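Local coordinates for protein alpha,alpha-trehalose-phosphate synthase (UDP-forming) (Burkholderia multivorans, PDB 5UOF) that is a family 20 glycosyltransferase, an enzyme with the two-domain GT-B fold, at residues L130-Y141 with V155-I165. Residues are numbered along the deposited sequence; the frame is centred on the assembly and turned at random.
Sequences LRPDDLIWVHDY and VKNPIGFFLHI. With EDO (1,2-ethanediol), chain M.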
# COMPACT_ATOMS: atom_id res chain seq x y z
N LEU A 130 29.11 26.26 7.23
CA LEU A 130 29.45 25.79 5.89
C LEU A 130 30.50 26.65 5.22
O LEU A 130 30.53 27.87 5.38
CB LEU A 130 28.20 25.77 5.01
CG LEU A 130 27.17 24.72 5.41
CD1 LEU A 130 25.93 24.81 4.55
CD2 LEU A 130 27.80 23.32 5.32
N ARG A 131 31.35 26.01 4.49
CA ARG A 131 32.21 26.62 3.50
C ARG A 131 31.64 26.35 2.11
O ARG A 131 30.93 25.36 1.91
CB ARG A 131 33.64 26.06 3.60
CG ARG A 131 34.22 26.20 4.99
CD ARG A 131 35.61 25.58 5.12
NE ARG A 131 36.07 25.68 6.50
CZ ARG A 131 37.09 25.01 7.02
NH1 ARG A 131 37.78 24.17 6.27
NH2 ARG A 131 37.41 25.19 8.29
N PRO A 132 31.94 27.22 1.14
CA PRO A 132 31.24 27.15 -0.15
C PRO A 132 31.40 25.83 -0.89
O PRO A 132 30.52 25.48 -1.68
CB PRO A 132 31.84 28.31 -0.95
CG PRO A 132 32.47 29.19 0.06
CD PRO A 132 32.93 28.32 1.16
N ASP A 133 32.50 25.10 -0.69
CA ASP A 133 32.76 23.86 -1.42
C ASP A 133 32.41 22.62 -0.63
O ASP A 133 32.64 21.50 -1.12
CB ASP A 133 34.24 23.79 -1.84
CG ASP A 133 35.17 23.72 -0.64
OD1 ASP A 133 34.96 24.48 0.32
OD2 ASP A 133 36.11 22.89 -0.67
N ASP A 134 31.86 22.77 0.57
CA ASP A 134 31.50 21.61 1.38
C ASP A 134 30.53 20.71 0.62
O ASP A 134 29.62 21.19 -0.07
CB ASP A 134 30.86 22.04 2.70
CG ASP A 134 31.87 22.62 3.68
OD1 ASP A 134 33.09 22.41 3.51
OD2 ASP A 134 31.41 23.29 4.64
N LEU A 135 30.73 19.40 0.75
CA LEU A 135 29.78 18.41 0.26
C LEU A 135 28.91 17.97 1.43
O LEU A 135 29.42 17.49 2.45
CB LEU A 135 30.52 17.22 -0.35
CG LEU A 135 31.61 17.58 -1.36
CD1 LEU A 135 32.42 16.35 -1.74
CD2 LEU A 135 31.01 18.22 -2.60
N ILE A 136 27.59 18.10 1.28
CA ILE A 136 26.65 17.85 2.38
C ILE A 136 25.89 16.56 2.08
O ILE A 136 25.32 16.41 0.99
CB ILE A 136 25.69 19.03 2.56
CG1 ILE A 136 26.50 20.33 2.70
CG2 ILE A 136 24.81 18.82 3.79
CD1 ILE A 136 25.63 21.56 2.84
N TRP A 137 25.85 15.66 3.06
CA TRP A 137 25.20 14.35 2.93
C TRP A 137 24.21 14.16 4.07
O TRP A 137 24.61 13.95 5.22
CB TRP A 137 26.25 13.24 2.93
CG TRP A 137 25.70 11.89 2.53
CD1 TRP A 137 24.42 11.59 2.17
CD2 TRP A 137 26.44 10.67 2.45
NE1 TRP A 137 24.31 10.25 1.86
CE2 TRP A 137 25.54 9.67 2.02
CE3 TRP A 137 27.78 10.33 2.68
CZ2 TRP A 137 25.94 8.35 1.84
CZ3 TRP A 137 28.17 9.00 2.49
CH2 TRP A 137 27.25 8.04 2.07
N VAL A 138 22.90 14.23 3.74
CA VAL A 138 21.80 14.15 4.70
C VAL A 138 21.23 12.74 4.72
O VAL A 138 21.00 12.15 3.66
CB VAL A 138 20.70 15.17 4.34
CG1 VAL A 138 19.56 15.12 5.36
CG2 VAL A 138 21.30 16.58 4.25
N HIS A 139 20.96 12.21 5.91
CA HIS A 139 20.54 10.82 6.06
C HIS A 139 19.13 10.69 6.61
O HIS A 139 18.84 11.14 7.72
CB HIS A 139 21.52 10.06 6.95
CG HIS A 139 22.81 9.79 6.25
ND1 HIS A 139 23.05 8.61 5.57
CD2 HIS A 139 23.88 10.59 6.03
CE1 HIS A 139 24.24 8.68 5.00
NE2 HIS A 139 24.76 9.87 5.26
N ASP A 140 18.26 10.08 5.80
CA ASP A 140 17.01 9.43 6.19
C ASP A 140 15.83 10.37 6.42
O ASP A 140 15.95 11.60 6.37
CB ASP A 140 17.22 8.55 7.41
CG ASP A 140 16.44 7.24 7.32
OD1 ASP A 140 15.85 6.97 6.24
OD2 ASP A 140 16.39 6.48 8.32
N TYR A 141 14.68 9.76 6.70
CA TYR A 141 13.39 10.41 6.50
C TYR A 141 13.10 11.52 7.51
O TYR A 141 12.27 12.39 7.20
CB TYR A 141 12.28 9.34 6.52
CG TYR A 141 12.15 8.60 7.83
CD1 TYR A 141 12.99 7.53 8.14
CD2 TYR A 141 11.20 8.99 8.77
CE1 TYR A 141 12.87 6.88 9.35
CE2 TYR A 141 11.07 8.34 9.97
CZ TYR A 141 11.91 7.28 10.26
OH TYR A 141 11.78 6.64 11.47
N VAL A 155 22.08 28.37 0.39
CA VAL A 155 23.13 27.37 0.30
C VAL A 155 23.12 26.77 -1.10
O VAL A 155 22.13 26.17 -1.53
CB VAL A 155 22.95 26.28 1.37
CG1 VAL A 155 23.97 25.16 1.19
CG2 VAL A 155 23.07 26.89 2.76
N LYS A 156 24.24 26.91 -1.81
CA LYS A 156 24.38 26.38 -3.16
C LYS A 156 25.25 25.13 -3.21
O LYS A 156 25.50 24.61 -4.30
CB LYS A 156 24.95 27.45 -4.09
CG LYS A 156 24.10 28.71 -4.10
CD LYS A 156 24.43 29.62 -5.25
CE LYS A 156 23.43 30.76 -5.31
NZ LYS A 156 22.03 30.24 -5.14
N ASN A 157 25.71 24.63 -2.06
CA ASN A 157 26.60 23.48 -2.01
C ASN A 157 25.96 22.26 -2.67
O ASN A 157 24.74 22.15 -2.73
CB ASN A 157 26.93 23.14 -0.56
CG ASN A 157 27.65 24.25 0.15
OD1 ASN A 157 27.12 25.36 0.31
ND2 ASN A 157 28.87 23.97 0.59
N PRO A 158 26.78 21.32 -3.14
CA PRO A 158 26.23 19.99 -3.46
C PRO A 158 25.63 19.38 -2.21
O PRO A 158 26.26 19.34 -1.16
CB PRO A 158 27.46 19.20 -3.94
CG PRO A 158 28.48 20.26 -4.31
CD PRO A 158 28.24 21.37 -3.34
N ILE A 159 24.38 18.92 -2.32
CA ILE A 159 23.71 18.27 -1.20
C ILE A 159 23.14 16.95 -1.70
O ILE A 159 22.46 16.92 -2.72
CB ILE A 159 22.58 19.12 -0.60
CG1 ILE A 159 23.03 20.57 -0.40
CG2 ILE A 159 22.14 18.53 0.73
CD1 ILE A 159 21.90 21.48 0.11
N GLY A 160 23.41 15.88 -0.97
CA GLY A 160 22.86 14.58 -1.28
C GLY A 160 21.97 14.07 -0.16
O GLY A 160 22.17 14.41 1.01
N PHE A 161 21.00 13.25 -0.53
CA PHE A 161 20.09 12.62 0.41
C PHE A 161 20.19 11.12 0.22
O PHE A 161 20.28 10.65 -0.91
CB PHE A 161 18.63 13.08 0.18
CG PHE A 161 17.63 12.51 1.17
CD1 PHE A 161 17.65 12.90 2.50
CD2 PHE A 161 16.64 11.62 0.75
CE1 PHE A 161 16.73 12.39 3.41
CE2 PHE A 161 15.72 11.11 1.66
CZ PHE A 161 15.76 11.49 2.98
N PHE A 162 20.21 10.37 1.32
CA PHE A 162 20.05 8.92 1.24
C PHE A 162 18.91 8.49 2.14
O PHE A 162 18.92 8.75 3.34
CB PHE A 162 21.33 8.16 1.61
CG PHE A 162 21.19 6.68 1.35
CD1 PHE A 162 21.31 6.19 0.06
CD2 PHE A 162 20.86 5.79 2.37
CE1 PHE A 162 21.13 4.84 -0.21
CE2 PHE A 162 20.70 4.44 2.11
CZ PHE A 162 20.83 3.96 0.82
N LEU A 163 17.92 7.82 1.54
CA LEU A 163 16.78 7.28 2.27
C LEU A 163 17.09 5.84 2.68
O LEU A 163 17.32 4.98 1.82
CB LEU A 163 15.53 7.32 1.39
CG LEU A 163 14.23 6.96 2.11
CD1 LEU A 163 13.88 8.07 3.13
CD2 LEU A 163 13.12 6.79 1.07
N HIS A 164 17.10 5.58 3.98
CA HIS A 164 17.42 4.24 4.47
C HIS A 164 16.22 3.30 4.48
O HIS A 164 16.40 2.08 4.51
CB HIS A 164 18.02 4.32 5.87
CG HIS A 164 19.34 5.01 5.92
ND1 HIS A 164 20.51 4.36 6.26
CD2 HIS A 164 19.69 6.29 5.65
CE1 HIS A 164 21.52 5.22 6.20
NE2 HIS A 164 21.05 6.40 5.85
N ILE A 165 15.00 3.84 4.46
CA ILE A 165 13.78 3.04 4.48
C ILE A 165 13.24 2.95 3.05
O ILE A 165 13.80 3.59 2.15
CB ILE A 165 12.76 3.67 5.45
CG1 ILE A 165 12.33 5.06 4.98
CG2 ILE A 165 13.35 3.75 6.86
CD1 ILE A 165 11.14 5.59 5.74
C1 EDO M . 33.35 27.86 8.32
O1 EDO M . 34.79 27.80 8.30
C2 EDO M . 32.88 28.81 9.42
O2 EDO M . 33.18 28.26 10.71
O HOH W 1 28.32 27.10 -2.43
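N157 grips the turn R131-D134 through one amide nitrogen. ND2 donates to R131 O at 2.8 Å and to D134 O at 3.0 Å. Both oxygens lie in the plane of the N157 amide, so each of its two N-H groups is used. N157 CG lies beside its own backbone N (chi1 -62°), which carries the amide to the turn. R131 O also takes the turn's own bond from D134 N. The amide oxygen, N157 OD1, has a weak bond from a water that also donates to P132 O. D134 OD2 accepts from R131 N and forms a salt bridge with R11.

Beyond the turn, strands 135-139 and 159-162 run parallel. I136 N donates to P158 O, and I136 O accepts from G160 N. V138 repeats the pattern, N to G160 O and O to F162 N. D140 N extends the ladder to F162 O. The other edge of 135-139 bonds to strand 12-16.

At the C-terminal ends, H139 ND1 and H164 NE2 share a hydrogen bond of 3.0 Å, edge to edge, with ring planes at 50°. The H139 ring also puts NE2 over the centre of the W137 indole. D140 OD1 takes H164 N at 2.9 Å, from 56° out of the carboxylate plane.

This is a beta-alpha-beta unit of a Rossmann-like domain, linked through helix 146-152. Side-chain polar bonds clamp both ends of the backbone ladder, which probably fixes the strand register.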